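Fructuronate-tagaturonate epimerase UxaE from Cohnella laeviribosi in complex with 1 glycerol (Cohnella laeviribosi, PDB 6ILB) probably catalyses the metal-dependent epimerisation of D-tagaturonate to D-fructuronate, using a zinc site at the mouth of a TIM barrel. Local coordinates at residues 338-343 / 357-362; 273-278 / 302-307. All blocks are in the same frame, centred on the assembly; numbering follows the deposited sequence.

Interaction 1: residues 338-343 / 357-362; sequences YKLSIH and RYTNGR. With ZN (zinc ion), chain F.
Lys339 and Arg362 bring the two backbones closest, their CA atoms 6.2 Å apart, where the start of barrel strand 339-342 meets the chain leaving helix 349-358. This is the return corner of a beta-alpha-beta crossover in the TIM barrel: the helix lies between neighbouring parallel strands 339-342 and 363-367. A Schellman motif with Asn360 as C-prime residue ends the helix, and a type I' turn from Thr359 to Arg362 swings the chain back toward the sheet.

Arg362 carries most of the contact. With CG anti to the backbone N (chi1 -164°) and a bend at chi3, its chain passes Lys339, Arg362 CG lying 4.1 Å from Lys339 CD, and delivers the guanidinium to the carbonyl of Tyr338. Arg362 NH2 gives Tyr338 O a weak, bent hydrogen bond of 2.8 Å (124° at the hydrogen), the oxygen lying oblique to the guanidinium plane, while Lys339 CA and CG cover one face of the group. Further partners help fix its rotation: NH1 bonds to Gly337 O, and NH2 forms a salt bridge with Asp334 on helix 319-336. Lys339 itself turns its amine elsewhere, NZ bonding to Thr93 OG1.

Beside this polar corner, Leu340 CD1 meets Thr359 CG2 at 4.0 Å, a methyl-to-methyl contact; Thr359 OG1 is turned to Val355 O within the helix. Just beyond the C-terminal end of the strand, His343 binds zinc through ND1 at 2.4 Å and uses its other ring nitrogen, NE2, to bond Glu269 OE1.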
loop_
_atom_site.group_PDB
_atom_site.type_symbol
_atom_site.label_atom_id
_atom_site.label_comp_id
_atom_site.label_asym_id
_atom_site.label_seq_id
_atom_site.Cartn_x
_atom_site.Cartn_y
_atom_site.Cartn_z
ATOM N N TYR B 338 -4.899 -3.690 -18.850
ATOM C CA TYR B 338 -4.450 -3.496 -17.478
ATOM C C TYR B 338 -5.508 -4.039 -16.517
ATOM O O TYR B 338 -6.581 -4.471 -16.942
ATOM C CB TYR B 338 -4.162 -2.022 -17.220
ATOM C CG TYR B 338 -5.328 -1.143 -17.582
ATOM C CD1 TYR B 338 -6.328 -0.893 -16.671
ATOM C CD2 TYR B 338 -5.453 -0.607 -18.851
ATOM C CE1 TYR B 338 -7.411 -0.110 -16.991
ATOM C CE2 TYR B 338 -6.539 0.185 -19.186
ATOM C CZ TYR B 338 -7.513 0.428 -18.247
ATOM O OH TYR B 338 -8.596 1.213 -18.562
ATOM N N LYS B 339 -5.200 -4.016 -15.206
ATOM C CA LYS B 339 -6.099 -4.444 -14.136
ATOM C C LYS B 339 -6.797 -3.262 -13.486
ATOM O O LYS B 339 -6.288 -2.140 -13.470
ATOM C CB LYS B 339 -5.360 -5.156 -13.010
ATOM C CG LYS B 339 -4.232 -6.017 -13.414
ATOM C CD LYS B 339 -3.802 -6.873 -12.222
ATOM C CE LYS B 339 -2.968 -6.095 -11.228
ATOM N NZ LYS B 339 -2.267 -7.050 -10.315
ATOM N N LEU B 340 -7.943 -3.540 -12.886
ATOM C CA LEU B 340 -8.525 -2.597 -11.950
ATOM C C LEU B 340 -7.707 -2.570 -10.666
ATOM O O LEU B 340 -7.269 -3.609 -10.165
ATOM C CB LEU B 340 -9.956 -2.982 -11.628
ATOM C CG LEU B 340 -10.993 -2.651 -12.679
ATOM C CD1 LEU B 340 -12.360 -2.825 -12.033
ATOM C CD2 LEU B 340 -10.797 -1.222 -13.214
ATOM N N SER B 341 -7.506 -1.377 -10.122
ATOM C CA SER B 341 -6.889 -1.235 -8.817
ATOM C C SER B 341 -7.866 -0.549 -7.889
ATOM O O SER B 341 -8.487 0.439 -8.277
ATOM C CB SER B 341 -5.606 -0.435 -8.885
ATOM O OG SER B 341 -5.043 -0.343 -7.587
ATOM N N ILE B 342 -7.983 -1.066 -6.660
ATOM C CA ILE B 342 -8.938 -0.565 -5.676
ATOM C C ILE B 342 -8.160 0.110 -4.556
ATOM O O ILE B 342 -7.497 -0.554 -3.753
ATOM C CB ILE B 342 -9.839 -1.680 -5.128
ATOM C CG1 ILE B 342 -10.732 -2.249 -6.229
ATOM C CG2 ILE B 342 -10.685 -1.150 -4.009
ATOM C CD1 ILE B 342 -10.058 -3.335 -7.013
ATOM N N HIS B 343 -8.257 1.423 -4.471
ATOM C CA HIS B 343 -7.600 2.133 -3.391
ATOM C C HIS B 343 -8.502 2.210 -2.159
ATOM O O HIS B 343 -9.722 2.062 -2.239
ATOM C CB HIS B 343 -7.174 3.519 -3.880
ATOM C CG HIS B 343 -6.073 3.461 -4.898
ATOM N ND1 HIS B 343 -5.587 4.574 -5.544
ATOM C CD2 HIS B 343 -5.361 2.413 -5.380
ATOM C CE1 HIS B 343 -4.623 4.221 -6.373
ATOM N NE2 HIS B 343 -4.466 2.916 -6.296
ATOM N N ARG B 357 -15.218 -11.514 -8.743
ATOM C CA ARG B 357 -15.968 -12.101 -9.843
ATOM C C ARG B 357 -15.833 -11.262 -11.112
ATOM O O ARG B 357 -15.523 -11.801 -12.174
ATOM C CB ARG B 357 -17.443 -12.278 -9.467
ATOM C CG ARG B 357 -18.387 -12.337 -10.696
ATOM C CD ARG B 357 -19.834 -12.782 -10.383
ATOM N NE ARG B 357 -20.407 -12.172 -9.177
ATOM C CZ ARG B 357 -20.455 -12.757 -7.982
ATOM N NH1 ARG B 357 -19.951 -13.976 -7.816
ATOM N NH2 ARG B 357 -20.992 -12.112 -6.948
ATOM N N TYR B 358 -16.062 -9.935 -11.033
ATOM C CA TYR B 358 -16.089 -9.157 -12.274
ATOM C C TYR B 358 -14.705 -8.987 -12.894
ATOM O O TYR B 358 -14.611 -8.839 -14.114
ATOM C CB TYR B 358 -16.751 -7.801 -12.061
ATOM C CG TYR B 358 -18.259 -7.897 -12.135
ATOM C CD1 TYR B 358 -18.924 -7.922 -13.353
ATOM C CD2 TYR B 358 -19.004 -8.001 -10.983
ATOM C CE1 TYR B 358 -20.308 -8.028 -13.399
ATOM C CE2 TYR B 358 -20.355 -8.119 -11.011
ATOM C CZ TYR B 358 -21.017 -8.132 -12.204
ATOM O OH TYR B 358 -22.391 -8.246 -12.168
ATOM N N THR B 359 -13.628 -9.001 -12.104
ATOM C CA THR B 359 -12.289 -8.942 -12.677
ATOM C C THR B 359 -11.712 -10.320 -12.931
ATOM O O THR B 359 -10.507 -10.431 -13.211
ATOM C CB THR B 359 -11.320 -8.159 -11.775
ATOM O OG1 THR B 359 -11.098 -8.871 -10.547
ATOM C CG2 THR B 359 -11.863 -6.780 -11.471
ATOM N N ASN B 360 -12.533 -11.362 -12.798
ATOM C CA ASN B 360 -12.099 -12.753 -12.922
ATOM C C ASN B 360 -10.748 -12.935 -12.238
ATOM O O ASN B 360 -9.772 -13.402 -12.830
ATOM C CB ASN B 360 -12.070 -13.184 -14.396
ATOM C CG ASN B 360 -11.778 -14.688 -14.579
ATOM O OD1 ASN B 360 -12.204 -15.527 -13.767
ATOM N ND2 ASN B 360 -11.049 -15.029 -15.657
ATOM N N GLY B 361 -10.680 -12.475 -10.982
ATOM C CA GLY B 361 -9.495 -12.643 -10.161
ATOM C C GLY B 361 -8.317 -11.757 -10.513
ATOM O O GLY B 361 -7.317 -11.775 -9.791
ATOM N N ARG B 362 -8.386 -10.986 -11.592
ATOM C CA ARG B 362 -7.251 -10.188 -12.050
ATOM C C ARG B 362 -7.457 -8.743 -11.582
ATOM O O ARG B 362 -8.174 -7.968 -12.214
ATOM C CB ARG B 362 -7.163 -10.304 -13.560
ATOM C CG ARG B 362 -5.862 -9.871 -14.170
ATOM C CD ARG B 362 -6.016 -9.894 -15.651
ATOM N NE ARG B 362 -7.014 -8.918 -16.109
ATOM C CZ ARG B 362 -6.733 -7.830 -16.822
ATOM N NH1 ARG B 362 -5.483 -7.557 -17.155
ATOM N NH2 ARG B 362 -7.703 -7.016 -17.207
HETATM ZN ZN ZN F . -5.956 6.973 -5.302
#

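Interaction 2: residues 273-278 / 302-307; sequences DETLAP and APRFIG. Unlike the reference sequence in segment 273-278: Ala277 (reference Thr). With ZN (zinc ion), chain F.
Asp273 and Arg304 run almost against each other, CA to CA 3.8 Å, so this contact begins as backbone-close packing between two loops. Van der Waals contacts dominate. Asp273 CB lies 3.6 Å from Pro303 C, and its CA and CB face Arg304 CB. Further along, Pro278 CA rests on Arg304 O at 3.4 Å, and Pro278 CB lies 4.0 Å from Ile306 N. Thr275 OG1 sits 3.8 Å from Arg304 CB, the two side chains crossing at a slant.

Carbonyl oxygens of 273-278 line the path of the Arg304 side chain, yet none accepts a hydrogen bond from it. Bent at chi2 (-100°), the Arg304 chain dips into the curve of that loop: CG passes Asp273 O, CD lies near Ala277 O, and Leu276 O stands 3.8 Å above one guanidinium face, toward its rim. These partly negative oxygens would be expected to favour the cationic group electrostatically. The curve itself is pinned from within by Thr275 OG1, which donates to Ala277 O, and Arg304 N bonds to Thr279 OG1 just beyond it.

At the other end both acidic side chains bind zinc: Asp273 OD1 lies 2.4 Å from the ion, and Glu274 OE2 2.6 Å from it, with His161 and His343 completing the four protein ligands. Ser271 OG, itself a zinc ligand in a structure of this protein, here bonds Asp273 OD1 and Glu274 OE1. The two loops follow adjacent parallel strands, 267-271 and 300-302, at their C-terminal ends and form part of the active-site rim of a TIM barrel.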
loop_
_atom_site.group_PDB
_atom_site.type_symbol
_atom_site.label_atom_id
_atom_site.label_comp_id
_atom_site.label_asym_id
_atom_site.label_seq_id
_atom_site.Cartn_x
_atom_site.Cartn_y
_atom_site.Cartn_z
ATOM N N ASP B 273 -8.754 8.303 -8.926
ATOM C CA ASP B 273 -9.865 8.382 -7.977
ATOM C C ASP B 273 -9.755 9.589 -7.052
ATOM O O ASP B 273 -10.145 9.504 -5.873
ATOM C CB ASP B 273 -9.968 7.100 -7.149
ATOM C CG ASP B 273 -8.744 6.874 -6.322
ATOM O OD1 ASP B 273 -7.660 6.983 -6.921
ATOM O OD2 ASP B 273 -8.851 6.633 -5.103
ATOM N N GLU B 274 -9.198 10.695 -7.551
ATOM C CA GLU B 274 -9.140 11.972 -6.852
ATOM C C GLU B 274 -10.035 13.014 -7.497
ATOM O O GLU B 274 -9.883 14.203 -7.222
ATOM C CB GLU B 274 -7.705 12.493 -6.800
ATOM C CG GLU B 274 -6.828 11.761 -5.801
ATOM C CD GLU B 274 -6.359 10.399 -6.287
ATOM O OE1 GLU B 274 -6.145 10.203 -7.514
ATOM O OE2 GLU B 274 -6.198 9.526 -5.410
ATOM N N THR B 275 -10.934 12.605 -8.381
ATOM C CA THR B 275 -12.032 13.484 -8.732
ATOM C C THR B 275 -12.960 13.635 -7.530
ATOM O O THR B 275 -13.028 12.770 -6.650
ATOM C CB THR B 275 -12.807 12.942 -9.940
ATOM O OG1 THR B 275 -12.911 11.520 -9.833
ATOM C CG2 THR B 275 -12.136 13.298 -11.262
ATOM N N LEU B 276 -13.657 14.764 -7.472
ATOM C CA LEU B 276 -14.767 14.838 -6.535
ATOM C C LEU B 276 -15.937 14.033 -7.061
ATOM O O LEU B 276 -16.697 13.448 -6.285
ATOM C CB LEU B 276 -15.187 16.288 -6.307
ATOM C CG LEU B 276 -14.232 17.238 -5.586
ATOM C CD1 LEU B 276 -15.052 18.223 -4.764
ATOM C CD2 LEU B 276 -13.237 16.498 -4.712
ATOM N N ALA B 277 -16.097 14.015 -8.378
ATOM C CA ALA B 277 -17.050 13.132 -9.005
ATOM C C ALA B 277 -16.509 11.700 -8.999
ATOM O O ALA B 277 -15.298 11.481 -9.025
ATOM C CB ALA B 277 -17.322 13.583 -10.439
ATOM N N PRO B 278 -17.384 10.708 -8.933
ATOM C CA PRO B 278 -16.975 9.359 -9.326
ATOM C C PRO B 278 -16.495 9.363 -10.772
ATOM O O PRO B 278 -16.781 10.279 -11.551
ATOM C CB PRO B 278 -18.256 8.532 -9.161
ATOM C CG PRO B 278 -19.378 9.550 -9.179
ATOM C CD PRO B 278 -18.795 10.762 -8.519
ATOM N N ALA B 302 -6.887 3.004 -11.219
ATOM C CA ALA B 302 -7.690 3.118 -9.997
ATOM C C ALA B 302 -8.803 4.142 -10.178
ATOM O O ALA B 302 -8.615 5.328 -9.900
ATOM C CB ALA B 302 -6.811 3.501 -8.808
ATOM N N PRO B 303 -9.981 3.740 -10.631
ATOM C CA PRO B 303 -11.073 4.700 -10.780
ATOM C C PRO B 303 -11.743 5.014 -9.453
ATOM O O PRO B 303 -11.685 4.252 -8.487
ATOM C CB PRO B 303 -12.041 3.990 -11.727
ATOM C CG PRO B 303 -11.758 2.576 -11.552
ATOM C CD PRO B 303 -10.318 2.431 -11.198
ATOM N N ARG B 304 -12.375 6.184 -9.426
ATOM C CA ARG B 304 -13.221 6.586 -8.312
ATOM C C ARG B 304 -14.589 5.944 -8.486
ATOM O O ARG B 304 -15.371 6.364 -9.340
ATOM C CB ARG B 304 -13.343 8.104 -8.258
ATOM C CG ARG B 304 -13.323 8.665 -6.847
ATOM C CD ARG B 304 -14.715 8.973 -6.409
ATOM N NE ARG B 304 -14.759 9.912 -5.303
ATOM C CZ ARG B 304 -15.825 10.066 -4.534
ATOM N NH1 ARG B 304 -16.913 9.333 -4.759
ATOM N NH2 ARG B 304 -15.805 10.942 -3.550
ATOM N N PHE B 305 -14.886 4.940 -7.672
ATOM C CA PHE B 305 -16.166 4.262 -7.768
ATOM C C PHE B 305 -17.286 5.089 -7.160
ATOM O O PHE B 305 -17.059 5.928 -6.286
ATOM C CB PHE B 305 -16.102 2.904 -7.082
ATOM C CG PHE B 305 -15.154 1.971 -7.731
ATOM C CD1 PHE B 305 -15.539 1.246 -8.844
ATOM C CD2 PHE B 305 -13.861 1.845 -7.259
ATOM C CE1 PHE B 305 -14.645 0.394 -9.463
ATOM C CE2 PHE B 305 -12.965 0.982 -7.874
ATOM C CZ PHE B 305 -13.359 0.261 -8.978
ATOM N N ILE B 306 -18.505 4.855 -7.674
ATOM C CA ILE B 306 -19.737 5.364 -7.073
ATOM C C ILE B 306 -19.717 5.085 -5.575
ATOM O O ILE B 306 -19.215 4.057 -5.116
ATOM C CB ILE B 306 -20.966 4.723 -7.754
ATOM C CG1 ILE B 306 -22.288 5.260 -7.202
ATOM C CG2 ILE B 306 -20.976 3.212 -7.601
ATOM C CD1 ILE B 306 -22.417 6.741 -7.170
ATOM N N GLY B 307 -20.241 6.000 -4.805
ATOM C CA GLY B 307 -20.190 5.850 -3.375
ATOM C C GLY B 307 -18.907 6.416 -2.806
ATOM O O GLY B 307 -18.261 7.299 -3.379
HETATM ZN ZN ZN F . -5.956 6.973 -5.302
#

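Going from the N terminus, strand 267-271 runs into loop 273-278; the chain then passes helix 281-293 and strand 300-302 before interaction 2 closes this excursion at 302-307. Helix 319-336 leads on to strand 339-342, and interaction 1 closes a shorter excursion through helix 349-358 at 357-362. The two closures follow one another in series, neither nesting nor crossing. Interaction 2 ties neighbouring loops at the C-terminal ends of the barrel strands, whereas interaction 1 joins the opposite, N-terminal end of a strand to the corner entering strand 363-367. Segment 338-343 spans between these levels: His343 CE1 packs 3.4 Å from Ala302 CB, and one zinc ion draws ligands from both contacts.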